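Sulfonate ABC transporter, periplasmic sulfonate-binding protein SsuA (Methylobacillus flagellatus, PDB 3UIF) probably binds sulfonates or related sulfate esters in the periplasm and hands them to an ABC importer for uptake. Local coordinates at residues G33-E38 and Q219-A224; V59-F64 and G72-L77; L132-L137 and L143-F148; L179-V184 and N255-D260; A285-Q290 and R296-V301. One frame throughout, in Å; residues are numbered along the deposited sequence.

Contact 1 (G33-E38 and Q219-A224)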
# COMPACT_ATOMS: atom_id res chain seq x y z
N GLY A 33 9.83 -8.00 -14.14
CA GLY A 33 10.27 -7.07 -15.19
C GLY A 33 11.75 -7.14 -15.48
O GLY A 33 12.40 -8.16 -15.24
N ALA A 34 12.28 -6.03 -16.00
CA ALA A 34 13.68 -5.91 -16.41
C ALA A 34 14.61 -5.52 -15.26
O ALA A 34 15.85 -5.45 -15.44
CB ALA A 34 13.78 -4.89 -17.54
N PHE A 35 14.01 -5.28 -14.09
CA PHE A 35 14.71 -4.87 -12.87
C PHE A 35 15.89 -5.76 -12.44
O PHE A 35 16.98 -5.24 -12.22
CB PHE A 35 13.68 -4.72 -11.75
CG PHE A 35 14.23 -4.27 -10.40
CD1 PHE A 35 14.21 -2.93 -10.05
CD2 PHE A 35 14.66 -5.20 -9.45
CE1 PHE A 35 14.66 -2.51 -8.80
CE2 PHE A 35 15.10 -4.80 -8.20
CZ PHE A 35 15.10 -3.45 -7.87
N PRO A 36 15.67 -7.10 -12.29
CA PRO A 36 16.82 -7.94 -11.87
C PRO A 36 17.98 -7.82 -12.84
O PRO A 36 19.10 -7.52 -12.41
CB PRO A 36 16.26 -9.36 -11.90
CG PRO A 36 14.80 -9.19 -11.67
CD PRO A 36 14.43 -7.90 -12.36
N GLU A 37 17.69 -7.99 -14.13
CA GLU A 37 18.70 -7.94 -15.18
C GLU A 37 19.47 -6.63 -15.25
O GLU A 37 20.69 -6.64 -15.39
CB GLU A 37 18.09 -8.31 -16.53
CG GLU A 37 19.04 -8.18 -17.72
CD GLU A 37 20.36 -8.96 -17.58
OE1 GLU A 37 20.46 -9.92 -16.77
OE2 GLU A 37 21.33 -8.60 -18.29
N GLU A 38 18.78 -5.50 -15.13
CA GLU A 38 19.41 -4.18 -15.16
C GLU A 38 20.35 -3.93 -13.98
O GLU A 38 21.39 -3.26 -14.12
CB GLU A 38 18.36 -3.08 -15.21
CG GLU A 38 17.69 -2.93 -16.57
CD GLU A 38 16.70 -1.78 -16.61
OE1 GLU A 38 16.22 -1.37 -15.51
OE2 GLU A 38 16.41 -1.28 -17.72
N GLN A 219 21.05 3.79 -4.77
CA GLN A 219 20.69 4.58 -5.94
C GLN A 219 20.41 3.70 -7.16
O GLN A 219 19.45 3.94 -7.88
CB GLN A 219 21.78 5.59 -6.27
CG GLN A 219 21.40 6.54 -7.40
CD GLN A 219 20.22 7.41 -7.04
OE1 GLN A 219 20.31 8.27 -6.16
NE2 GLN A 219 19.08 7.18 -7.72
N ALA A 220 21.24 2.70 -7.37
CA ALA A 220 21.09 1.84 -8.52
C ALA A 220 19.74 1.14 -8.44
O ALA A 220 19.00 1.06 -9.42
CB ALA A 220 22.24 0.85 -8.60
N ILE A 221 19.39 0.69 -7.23
CA ILE A 221 18.08 0.08 -6.96
C ILE A 221 16.90 1.01 -7.23
O ILE A 221 15.97 0.66 -7.95
CB ILE A 221 18.04 -0.54 -5.56
CG1 ILE A 221 18.55 -1.96 -5.64
CG2 ILE A 221 16.63 -0.57 -4.98
CD1 ILE A 221 19.40 -2.34 -4.47
N VAL A 222 16.96 2.21 -6.66
CA VAL A 222 15.92 3.22 -6.89
C VAL A 222 15.79 3.64 -8.36
O VAL A 222 14.68 3.66 -8.91
CB VAL A 222 16.11 4.46 -5.99
CG1 VAL A 222 14.96 5.42 -6.20
CG2 VAL A 222 16.19 4.04 -4.52
N THR A 223 16.91 3.96 -9.01
CA THR A 223 16.87 4.27 -10.43
C THR A 223 16.24 3.11 -11.21
O THR A 223 15.33 3.32 -12.01
CB THR A 223 18.26 4.60 -10.98
OG1 THR A 223 18.71 5.83 -10.41
CG2 THR A 223 18.22 4.73 -12.47
N ALA A 224 16.70 1.88 -10.95
CA ALA A 224 16.18 0.70 -11.65
C ALA A 224 14.69 0.50 -11.39
O ALA A 224 13.93 0.23 -12.31
CB ALA A 224 16.97 -0.55 -11.29

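Contact 2 (V59-F64 and G72-L77)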
# COMPACT_ATOMS: atom_id res chain seq x y z
N VAL A 59 9.54 -12.48 9.56
CA VAL A 59 10.42 -12.57 8.39
C VAL A 59 10.89 -11.18 7.93
O VAL A 59 12.09 -10.92 7.93
CB VAL A 59 9.78 -13.40 7.24
CG1 VAL A 59 10.60 -13.32 5.96
CG2 VAL A 59 9.63 -14.85 7.65
N ILE A 60 9.99 -10.27 7.57
CA ILE A 60 10.45 -8.97 7.04
C ILE A 60 10.96 -8.03 8.13
O ILE A 60 12.15 -7.77 8.18
CB ILE A 60 9.46 -8.27 6.09
CG1 ILE A 60 9.08 -9.19 4.91
CG2 ILE A 60 10.09 -6.99 5.56
CD1 ILE A 60 7.99 -8.65 4.00
N ASN A 61 10.08 -7.53 8.99
CA ASN A 61 10.52 -6.66 10.09
C ASN A 61 11.70 -7.24 10.86
O ASN A 61 12.63 -6.53 11.22
CB ASN A 61 9.38 -6.34 11.05
CG ASN A 61 8.41 -5.33 10.47
OD1 ASN A 61 8.60 -4.84 9.37
ND2 ASN A 61 7.36 -5.01 11.22
N GLU A 62 11.66 -8.55 11.08
CA GLU A 62 12.73 -9.28 11.78
C GLU A 62 14.06 -9.36 11.00
O GLU A 62 15.14 -9.20 11.59
CB GLU A 62 12.25 -10.69 12.16
CG GLU A 62 13.33 -11.63 12.67
CD GLU A 62 14.10 -11.06 13.84
OE1 GLU A 62 13.53 -10.19 14.55
OE2 GLU A 62 15.28 -11.47 14.05
N GLY A 63 13.97 -9.62 9.69
CA GLY A 63 15.12 -9.63 8.79
C GLY A 63 15.79 -8.27 8.74
O GLY A 63 17.03 -8.16 8.74
N PHE A 64 14.97 -7.23 8.70
CA PHE A 64 15.45 -5.86 8.87
C PHE A 64 16.17 -5.68 10.21
O PHE A 64 17.30 -5.18 10.25
CB PHE A 64 14.31 -4.87 8.74
CG PHE A 64 13.98 -4.48 7.32
CD1 PHE A 64 14.98 -4.15 6.41
CD2 PHE A 64 12.65 -4.40 6.90
CE1 PHE A 64 14.67 -3.77 5.11
CE2 PHE A 64 12.34 -4.01 5.60
CZ PHE A 64 13.35 -3.69 4.71
N GLY A 72 13.01 -3.85 1.26
CA GLY A 72 11.71 -4.48 1.41
C GLY A 72 10.63 -3.71 0.69
O GLY A 72 10.44 -2.53 0.91
N ILE A 73 9.92 -4.39 -0.20
CA ILE A 73 8.83 -3.77 -0.90
C ILE A 73 7.50 -4.21 -0.30
O ILE A 73 6.99 -5.29 -0.60
CB ILE A 73 8.86 -4.06 -2.41
CG1 ILE A 73 10.23 -3.65 -2.98
CG2 ILE A 73 7.73 -3.28 -3.08
CD1 ILE A 73 10.55 -4.21 -4.36
N TYR A 74 6.96 -3.36 0.56
CA TYR A 74 5.71 -3.67 1.23
C TYR A 74 5.03 -2.40 1.71
O TYR A 74 5.48 -1.30 1.35
CB TYR A 74 5.91 -4.75 2.32
CG TYR A 74 6.72 -4.38 3.55
CD1 TYR A 74 6.51 -5.07 4.75
CD2 TYR A 74 7.68 -3.37 3.54
CE1 TYR A 74 7.23 -4.78 5.90
CE2 TYR A 74 8.41 -3.06 4.69
CZ TYR A 74 8.18 -3.78 5.86
OH TYR A 74 8.89 -3.49 7.01
N GLY A 75 3.96 -2.53 2.47
CA GLY A 75 3.14 -1.38 2.89
C GLY A 75 3.80 -0.54 3.97
O GLY A 75 4.87 -0.88 4.46
N ASP A 76 3.16 0.56 4.34
CA ASP A 76 3.73 1.45 5.35
C ASP A 76 3.43 1.03 6.78
O ASP A 76 4.08 1.49 7.72
CB ASP A 76 3.25 2.89 5.16
CG ASP A 76 1.73 3.00 5.07
OD1 ASP A 76 1.23 4.14 5.14
OD2 ASP A 76 1.02 1.95 4.90
N LEU A 77 2.43 0.19 6.97
CA LEU A 77 2.08 -0.13 8.35
C LEU A 77 3.20 -0.90 9.11
O LEU A 77 3.67 -0.41 10.14
CB LEU A 77 0.70 -0.78 8.48
CG LEU A 77 0.14 -0.73 9.91
CD1 LEU A 77 0.07 0.70 10.47
CD2 LEU A 77 -1.21 -1.42 10.00

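Contact 3 (L132-L137 and L143-F148)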
# COMPACT_ATOMS: atom_id res chain seq x y z
N LEU A 132 -7.35 3.30 9.15
CA LEU A 132 -7.03 4.72 9.12
C LEU A 132 -8.02 5.51 8.26
O LEU A 132 -8.54 6.54 8.69
CB LEU A 132 -5.59 4.92 8.65
CG LEU A 132 -5.16 6.36 8.41
CD1 LEU A 132 -5.28 7.23 9.66
CD2 LEU A 132 -3.75 6.39 7.85
N ALA A 133 -8.29 5.01 7.06
CA ALA A 133 -9.30 5.61 6.19
C ALA A 133 -10.67 5.63 6.85
O ALA A 133 -11.42 6.59 6.72
CB ALA A 133 -9.36 4.88 4.85
N PHE A 134 -11.00 4.56 7.58
CA PHE A 134 -12.26 4.50 8.27
C PHE A 134 -12.31 5.58 9.35
O PHE A 134 -13.28 6.35 9.45
CB PHE A 134 -12.48 3.11 8.86
CG PHE A 134 -13.82 2.94 9.53
CD1 PHE A 134 -14.99 2.84 8.77
CD2 PHE A 134 -13.92 2.88 10.92
CE1 PHE A 134 -16.22 2.67 9.38
CE2 PHE A 134 -15.15 2.71 11.53
CZ PHE A 134 -16.30 2.61 10.76
N SER A 135 -11.23 5.65 10.13
CA SER A 135 -11.09 6.65 11.17
C SER A 135 -11.20 8.09 10.61
O SER A 135 -11.93 8.92 11.17
CB SER A 135 -9.78 6.44 11.93
OG SER A 135 -9.56 7.53 12.79
N ASN A 136 -10.49 8.35 9.51
CA ASN A 136 -10.60 9.61 8.79
C ASN A 136 -12.03 9.98 8.42
O ASN A 136 -12.50 11.09 8.68
CB ASN A 136 -9.81 9.53 7.49
CG ASN A 136 -8.31 9.51 7.70
OD1 ASN A 136 -7.56 9.59 6.75
ND2 ASN A 136 -7.88 9.39 8.95
N LEU A 137 -12.71 9.03 7.79
CA LEU A 137 -14.08 9.21 7.38
C LEU A 137 -14.95 9.55 8.58
O LEU A 137 -15.78 10.47 8.50
CB LEU A 137 -14.59 7.95 6.66
CG LEU A 137 -16.08 7.79 6.38
CD1 LEU A 137 -16.62 8.93 5.50
CD2 LEU A 137 -16.33 6.43 5.75
N LEU A 143 -17.80 11.91 13.91
CA LEU A 143 -18.20 10.69 14.59
C LEU A 143 -16.97 9.99 15.14
O LEU A 143 -15.84 10.35 14.79
CB LEU A 143 -18.92 9.75 13.63
CG LEU A 143 -20.09 10.29 12.81
CD1 LEU A 143 -20.49 9.26 11.78
CD2 LEU A 143 -21.26 10.65 13.73
N THR A 144 -17.21 8.97 15.97
CA THR A 144 -16.16 8.13 16.54
C THR A 144 -16.56 6.64 16.48
O THR A 144 -17.71 6.31 16.13
CB THR A 144 -15.84 8.56 18.01
OG1 THR A 144 -15.38 7.44 18.78
CG2 THR A 144 -17.10 9.13 18.70
N PHE A 145 -15.62 5.76 16.83
CA PHE A 145 -15.90 4.34 17.07
C PHE A 145 -17.03 4.10 18.06
O PHE A 145 -17.81 3.16 17.90
CB PHE A 145 -14.64 3.61 17.53
CG PHE A 145 -13.60 3.54 16.46
CD1 PHE A 145 -12.71 4.59 16.26
CD2 PHE A 145 -13.55 2.44 15.61
CE1 PHE A 145 -11.77 4.53 15.23
CE2 PHE A 145 -12.62 2.38 14.58
CZ PHE A 145 -11.73 3.42 14.40
N LYS A 146 -17.12 4.96 19.08
CA LYS A 146 -18.20 4.91 20.07
C LYS A 146 -19.59 4.76 19.45
O LYS A 146 -20.47 4.14 20.05
CB LYS A 146 -18.18 6.17 20.94
CG LYS A 146 -16.95 6.32 21.82
CD LYS A 146 -16.53 4.97 22.41
CE LYS A 146 -15.42 5.13 23.45
NZ LYS A 146 -15.03 3.80 24.01
N ASP A 147 -19.77 5.30 18.25
CA ASP A 147 -21.09 5.36 17.61
C ASP A 147 -21.44 4.14 16.78
O ASP A 147 -22.47 4.13 16.09
CB ASP A 147 -21.17 6.59 16.72
CG ASP A 147 -20.99 7.86 17.48
OD1 ASP A 147 -20.86 7.77 18.73
OD2 ASP A 147 -20.96 8.93 16.84
N PHE A 148 -20.60 3.12 16.83
CA PHE A 148 -20.88 1.92 16.09
C PHE A 148 -20.51 0.70 16.91
O PHE A 148 -19.63 0.76 17.77
CB PHE A 148 -20.11 1.93 14.78
CG PHE A 148 -20.26 3.21 13.99
CD1 PHE A 148 -21.31 3.37 13.09
CD2 PHE A 148 -19.36 4.26 14.16
CE1 PHE A 148 -21.45 4.54 12.36
CE2 PHE A 148 -19.50 5.44 13.44
CZ PHE A 148 -20.54 5.58 12.54

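Contact 4 (L179-V184 and N255-D260)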
# COMPACT_ATOMS: atom_id res chain seq x y z
N LEU A 179 -18.99 -8.40 -3.83
CA LEU A 179 -20.30 -8.22 -3.22
C LEU A 179 -21.32 -7.58 -4.15
O LEU A 179 -22.49 -7.95 -4.14
CB LEU A 179 -20.20 -7.40 -1.92
CG LEU A 179 -19.51 -8.08 -0.73
CD1 LEU A 179 -19.31 -7.11 0.42
CD2 LEU A 179 -20.30 -9.31 -0.29
N GLU A 180 -20.88 -6.62 -4.96
CA GLU A 180 -21.77 -6.10 -5.99
C GLU A 180 -22.02 -7.19 -7.03
O GLU A 180 -23.17 -7.43 -7.40
CB GLU A 180 -21.24 -4.82 -6.64
CG GLU A 180 -20.78 -3.78 -5.64
CD GLU A 180 -20.94 -2.35 -6.14
OE1 GLU A 180 -20.40 -2.00 -7.23
OE2 GLU A 180 -21.59 -1.57 -5.42
N ASP A 181 -20.98 -7.89 -7.45
CA ASP A 181 -21.14 -8.90 -8.51
C ASP A 181 -22.05 -10.08 -8.14
O ASP A 181 -22.74 -10.61 -9.02
CB ASP A 181 -19.79 -9.39 -9.04
CG ASP A 181 -18.91 -8.25 -9.53
OD1 ASP A 181 -19.39 -7.10 -9.58
OD2 ASP A 181 -17.73 -8.49 -9.84
N ARG A 182 -22.07 -10.49 -6.87
CA ARG A 182 -22.98 -11.55 -6.45
C ARG A 182 -24.35 -10.95 -6.13
O ARG A 182 -25.24 -11.64 -5.66
CB ARG A 182 -22.40 -12.38 -5.29
CG ARG A 182 -20.98 -12.85 -5.54
CD ARG A 182 -20.63 -14.25 -5.00
NE ARG A 182 -19.27 -14.62 -5.45
CZ ARG A 182 -18.44 -15.48 -4.84
NH1 ARG A 182 -18.78 -16.12 -3.72
NH2 ARG A 182 -17.23 -15.70 -5.37
N GLY A 183 -24.50 -9.66 -6.40
CA GLY A 183 -25.78 -8.96 -6.22
C GLY A 183 -26.25 -8.84 -4.78
O GLY A 183 -27.43 -8.65 -4.54
N VAL A 184 -25.32 -8.91 -3.83
CA VAL A 184 -25.69 -8.99 -2.42
C VAL A 184 -25.22 -7.78 -1.59
O VAL A 184 -25.51 -7.67 -0.38
CB VAL A 184 -25.24 -10.35 -1.84
CG1 VAL A 184 -23.79 -10.32 -1.37
CG2 VAL A 184 -26.22 -10.84 -0.77
N ASN A 255 -9.92 -6.09 -10.15
CA ASN A 255 -8.64 -5.34 -10.18
C ASN A 255 -8.76 -4.07 -11.00
O ASN A 255 -8.17 -3.05 -10.68
CB ASN A 255 -7.51 -6.20 -10.76
CG ASN A 255 -6.98 -7.23 -9.78
OD1 ASN A 255 -6.22 -6.88 -8.88
ND2 ASN A 255 -7.39 -8.49 -9.93
N ARG A 256 -9.55 -4.15 -12.06
CA ARG A 256 -9.73 -3.09 -13.04
C ARG A 256 -10.61 -1.99 -12.46
O ARG A 256 -10.43 -0.80 -12.75
CB ARG A 256 -10.35 -3.68 -14.32
CG ARG A 256 -10.48 -2.75 -15.50
CD ARG A 256 -10.98 -3.48 -16.75
NE ARG A 256 -9.99 -4.45 -17.24
CZ ARG A 256 -10.16 -5.78 -17.31
NH1 ARG A 256 -11.32 -6.34 -16.93
NH2 ARG A 256 -9.17 -6.55 -17.76
N ARG A 257 -11.54 -2.38 -11.60
CA ARG A 257 -12.48 -1.43 -11.00
C ARG A 257 -11.85 -0.59 -9.91
O ARG A 257 -12.30 0.52 -9.64
CB ARG A 257 -13.72 -2.15 -10.51
CG ARG A 257 -14.72 -2.28 -11.63
CD ARG A 257 -15.92 -3.06 -11.18
NE ARG A 257 -15.61 -4.48 -11.11
CZ ARG A 257 -16.48 -5.40 -10.75
NH1 ARG A 257 -17.71 -5.04 -10.41
NH2 ARG A 257 -16.12 -6.68 -10.71
N GLU A 258 -10.82 -1.14 -9.28
CA GLU A 258 -10.04 -0.42 -8.29
C GLU A 258 -9.49 0.91 -8.85
O GLU A 258 -9.38 1.89 -8.11
CB GLU A 258 -8.93 -1.34 -7.72
CG GLU A 258 -7.75 -0.66 -7.02
CD GLU A 258 -8.14 0.10 -5.75
OE1 GLU A 258 -7.28 0.83 -5.21
OE2 GLU A 258 -9.28 0.00 -5.27
N TYR A 259 -9.21 0.93 -10.16
CA TYR A 259 -8.69 2.13 -10.82
C TYR A 259 -9.75 2.92 -11.57
O TYR A 259 -9.47 3.97 -12.13
CB TYR A 259 -7.53 1.75 -11.75
CG TYR A 259 -6.40 1.16 -10.97
CD1 TYR A 259 -5.43 1.97 -10.40
CD2 TYR A 259 -6.34 -0.22 -10.72
CE1 TYR A 259 -4.41 1.44 -9.64
CE2 TYR A 259 -5.32 -0.76 -9.96
CZ TYR A 259 -4.35 0.08 -9.42
OH TYR A 259 -3.32 -0.43 -8.65
N ASP A 260 -10.98 2.45 -11.55
CA ASP A 260 -12.06 3.06 -12.31
C ASP A 260 -12.62 4.29 -11.60
O ASP A 260 -12.86 4.26 -10.39
CB ASP A 260 -13.16 2.03 -12.47
CG ASP A 260 -13.54 1.85 -13.90
OD1 ASP A 260 -14.43 2.61 -14.39
OD2 ASP A 260 -12.95 0.93 -14.52

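Contact 5 (A285-Q290 and R296-V301)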
# COMPACT_ATOMS: atom_id res chain seq x y z
N ALA A 285 -0.75 8.36 9.61
CA ALA A 285 -0.57 6.95 9.84
C ALA A 285 0.22 6.65 11.11
O ALA A 285 -0.09 5.70 11.81
CB ALA A 285 0.09 6.28 8.64
N VAL A 286 1.23 7.46 11.41
CA VAL A 286 2.02 7.22 12.63
C VAL A 286 1.20 7.52 13.88
O VAL A 286 1.31 6.81 14.88
CB VAL A 286 3.38 7.95 12.61
CG1 VAL A 286 4.05 7.91 13.97
CG2 VAL A 286 4.29 7.31 11.58
N ALA A 287 0.35 8.55 13.80
CA ALA A 287 -0.55 8.92 14.91
C ALA A 287 -1.57 7.82 15.17
O ALA A 287 -1.82 7.47 16.33
CB ALA A 287 -1.26 10.24 14.64
N TYR A 288 -2.13 7.25 14.09
CA TYR A 288 -3.13 6.19 14.19
C TYR A 288 -2.54 4.88 14.71
O TYR A 288 -3.20 4.13 15.43
CB TYR A 288 -3.80 5.96 12.83
CG TYR A 288 -4.23 4.52 12.57
CD1 TYR A 288 -3.36 3.62 11.94
CD2 TYR A 288 -5.49 4.07 12.96
CE1 TYR A 288 -3.74 2.30 11.71
CE2 TYR A 288 -5.87 2.75 12.73
CZ TYR A 288 -5.00 1.87 12.11
OH TYR A 288 -5.37 0.57 11.87
N ALA A 289 -1.30 4.59 14.30
CA ALA A 289 -0.62 3.38 14.76
C ALA A 289 -0.50 3.35 16.29
O ALA A 289 -0.70 2.31 16.93
CB ALA A 289 0.74 3.25 14.12
N GLN A 290 -0.19 4.50 16.88
CA GLN A 290 -0.09 4.60 18.31
C GLN A 290 -1.45 4.55 19.01
O GLN A 290 -1.62 3.83 20.00
CB GLN A 290 0.67 5.87 18.70
CG GLN A 290 0.96 5.96 20.19
CD GLN A 290 1.46 7.33 20.58
OE1 GLN A 290 0.93 8.34 20.11
NE2 GLN A 290 2.48 7.38 21.44
N ARG A 296 3.44 1.61 21.26
CA ARG A 296 3.44 2.50 22.42
C ARG A 296 3.87 3.90 21.99
O ARG A 296 3.30 4.90 22.43
CB ARG A 296 4.38 1.98 23.51
CG ARG A 296 4.28 0.49 23.74
CD ARG A 296 5.18 0.01 24.88
NE ARG A 296 4.92 0.66 26.18
CZ ARG A 296 3.76 0.61 26.85
NH1 ARG A 296 2.71 -0.03 26.35
NH2 ARG A 296 3.65 1.23 28.03
N THR A 297 4.85 3.94 21.09
CA THR A 297 5.59 5.14 20.69
C THR A 297 5.18 5.63 19.29
O THR A 297 4.50 4.92 18.54
CB THR A 297 7.11 4.82 20.81
OG1 THR A 297 7.52 5.03 22.17
CG2 THR A 297 8.02 5.65 19.87
N GLN A 298 5.56 6.86 18.95
CA GLN A 298 5.42 7.37 17.59
C GLN A 298 6.77 7.52 16.88
O GLN A 298 7.65 8.21 17.36
CB GLN A 298 4.68 8.70 17.57
CG GLN A 298 3.17 8.59 17.65
CD GLN A 298 2.47 9.85 17.16
OE1 GLN A 298 2.83 10.41 16.13
NE2 GLN A 298 1.46 10.30 17.90
N ALA A 299 6.92 6.86 15.74
CA ALA A 299 8.13 6.97 14.93
C ALA A 299 8.32 8.39 14.44
O ALA A 299 7.36 9.05 14.08
CB ALA A 299 8.05 6.01 13.75
N ASP A 300 9.57 8.86 14.43
CA ASP A 300 9.94 10.13 13.82
C ASP A 300 9.72 10.01 12.30
O ASP A 300 10.40 9.24 11.61
CB ASP A 300 11.41 10.43 14.16
CG ASP A 300 11.91 11.76 13.61
OD1 ASP A 300 11.15 12.51 12.95
OD2 ASP A 300 13.10 12.08 13.83
N VAL A 301 8.76 10.78 11.78
CA VAL A 301 8.37 10.68 10.37
C VAL A 301 9.50 11.13 9.44
O VAL A 301 9.76 10.49 8.42
CB VAL A 301 7.08 11.49 10.06
CG1 VAL A 301 6.75 11.44 8.58
CG2 VAL A 301 5.90 10.98 10.88

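Contact 1 (G33-E38 and Q219-A224)
Ile221 is the first residue of 219-224 to meet 33-38: its carbonyl O lies 3.5 Å from Phe35 CE1, at the edge of the ring and close to its plane. The methyl CG2 of Ile221 makes a looser apolar contact, 4.4 Å from Phe35 CZ. One turn further along the helix, Ala224 aims its methyl at the other segment and takes the neighbouring stretch of the same ring edge, with CB 3.8 Å from Phe35 CD1. Ala224 C is about as near, 3.7 Å from Phe35 CD1, so the ring edge rests against helix backbone as much as against side chains. Phe35 gets there by placing CG anti to its backbone N (chi1 -179°), which swings the ring across to helix 215-233. Glu38, one turn on from Ala34, flanks this apolar patch; its OE1 comes no nearer than 4.2 Å, to Ala224 O. No hydrogen bond spans the two segments, and the grip is van der Waals packing of a buried phenyl group. Trp48 of strand 44-51 and Tyr225 and Ser228 of helix 215-233 also touch Phe35, while Leu39 packs on Ile221 and Ala224. Two helices distant in sequence thus join around an aromatic side chain beside strand 44-51, an element of the mixed sheet in one alpha/beta lobe of a type 2 periplasmic binding protein fold.

Contact 2 (V59-F64 and G72-L77)
Ile60 lays its CG2 methyl over one face of the Tyr74 ring, 4.0 Å from the centroid, a CH-pi contact. CG2 is the branch anti to the backbone N, while CD1 on the other branch reaches Tyr74 CD1 at 3.9 Å. Asn61, next along helix 56-65, works at the ring's end: Tyr74 OH donates to Asn61 OD1 over 2.7 Å, almost in line with the C=O bond (174°), and the amide and ring planes stand 76° apart. ND2 of the same amide makes a weak bond to Pro78 O. Phe64 turns its ring edge to the strand, with CZ against the Gly72 backbone, 3.5 Å from Gly72 N, and CE2 4.1 Å from Tyr74 CE2. Strand 44-51, helix 56-65 and strand 71-75 form a beta-alpha-beta crossover, both strands running parallel to strand 6-17. Trp205 of strand 202-207 also meets Tyr74, the two ring planes being nearly perpendicular. Tyr74 is therefore held in two ways: a methyl of Ile60 packs on its face, while its buried hydroxyl has an amide oxygen as acceptor, which orients the phenol and ties strand to helix.

Contact 3 (L132-L137 and L143-F148)
Phe134 pushes the edge of its ring toward the face of Phe145 in an offset edge-to-face pair, with centroids 5.8 Å apart and planes at 60°. Its CD2 does most of the touching, 3.9 Å from Phe145 CE2, and CE2 of Phe134 follows at 4.0 Å from the same Phe145 atom. A chi1 near 180° (-176°) carries the Phe134 ring out from helix 130-140 toward 143-148. From the other side, Phe145 has CG beside its own backbone N (chi1 -67°), which carries the end of the ring back to the helix. There it also meets Ser135, whose CB lies 4.3 Å from Phe145 CE1. No hydrogen bond crosses between the segments. The backbone carrying Phe145 is shaped by an ST turn, in which Lys146 N donates to Thr144 OG1 over 3.0 Å, and by the 3-10 segment 145-147 that follows. Phe134 has a second aromatic partner, Phe171, also edge-to-face, and packs on Leu124 of strand 121-124; Phe145 is flanked by Glu131 and Arg126. The contact thus folds the loop after helix 130-140 back onto that helix just before strand 149-151 begins. Strand 121-124, helix 130-140 and strand 149-151, with the two strands parallel and adjacent, make a beta-alpha-beta crossover at the edge of the five-stranded sheet.

Contact 4 (L179-V184 and N255-D260)
Asp181 sets its carboxylate beside its own backbone N (chi1 -55°), pointing it at 255-260, and Arg257 meets it with a chain that bends at chi3 (-76°) to bring the guanidinium round end-on. The two flat groups come together edge to edge, their planes only 4° apart. NH1 of Arg257 donates to Asp181 OD1 over 2.8 Å, and NH2 of Arg257 to Asp181 OD2 over 2.6 Å. Each oxygen uses its syn lone pair and both bonds are nearly straight, a two-pronged salt bridge. Asp181 ends helix 176-181, which closes in a Schellman motif: Gly183, with positive phi, is the C-prime residue, Val184 N bonds to Leu179 O, and Gly183 N to Glu180 O over 2.8 Å. An acid at this end of a helix probably feels the negative end of the helix dipole, and the arginine is likely to offset it. Arg257 itself opens a type I turn that runs to Asp260. Its NE is bonded to Ser253 O one turn back, which steadies the rotation of the guanidinium. With a leucine in place of Arg257, Asp181 would probably lose its charged mate and the only direct tie between these two segments. Glu180 OE1, 5.2 Å from Arg257 NH1 and not in contact, may add to the negative field. Lys192 NZ donates to the carbonyls of both Arg257 and Asp260, tying the two ends of the turn together.

Contact 5 (A285-Q290 and R296-V301)
Gln290 and Gln298 cross at about a right angle, their amide planes 90° apart. NE2 of Gln298 donates to Gln290 OE1 over 3.0 Å; the oxygen lies in the plane of the donor amide, but the donor stands above the Gln290 carbonyl plane, off its lone pairs. NE2 of Gln290 in turn donates to Arg296 O over 2.8 Å, tilted 25° from that carbonyl's plane. Gln290 reaches both partners because its side chain is stretched out from the first torsion onward (chi1 -173°). With an alanine here both bonds go, and Gln298 NE2 and the Arg296 carbonyl would probably be left without these mates, the chain after the helix freer to move. One turn earlier, Val286 slants across Gln298: its CG1 lies 3.5 Å from Gln298 OE1 and also 3.5 Å from Ala299 O. The other methyl, Val286 CG2, slides past Val301 CG2 at 4.1 Å. Ala287 CA supports the Gln298 amide, 3.9 Å from Gln298 NE2. The chain leaving helix 276-291 therefore runs back along that helix, polar at the Gln290 end and apolar toward Val301, where helix 301-304 starts behind the N-cap Asp300. Helix 276-291 also packs on Ile80 of helix 77-85, through Ala285, Val286 and Ala289, and on Leu132 of helix 130-140.

Contacts 1 and 2 belong to the lobe built on the six-stranded sheet, their centres about 19 Å apart, with contact 2 nested within the chain loop that contact 1 closes. Contacts 3 and 4 lie about 24 Å apart, centre to centre, in the lobe with the five-stranded sheet. Contacts 1 and 4 alternate along the chain, which has returned to the first lobe by strand 202-207, ahead of 219-224, before 255-260 pairs with 179-184. Contact 5 comes last and touches both lobes: Ala285 packs on Asp76 of contact 2, and Ala285 and Tyr288 on Leu132 of contact 3. Helix 276-291 thus bridges the two lobes, consistent with a two-lobed binding protein.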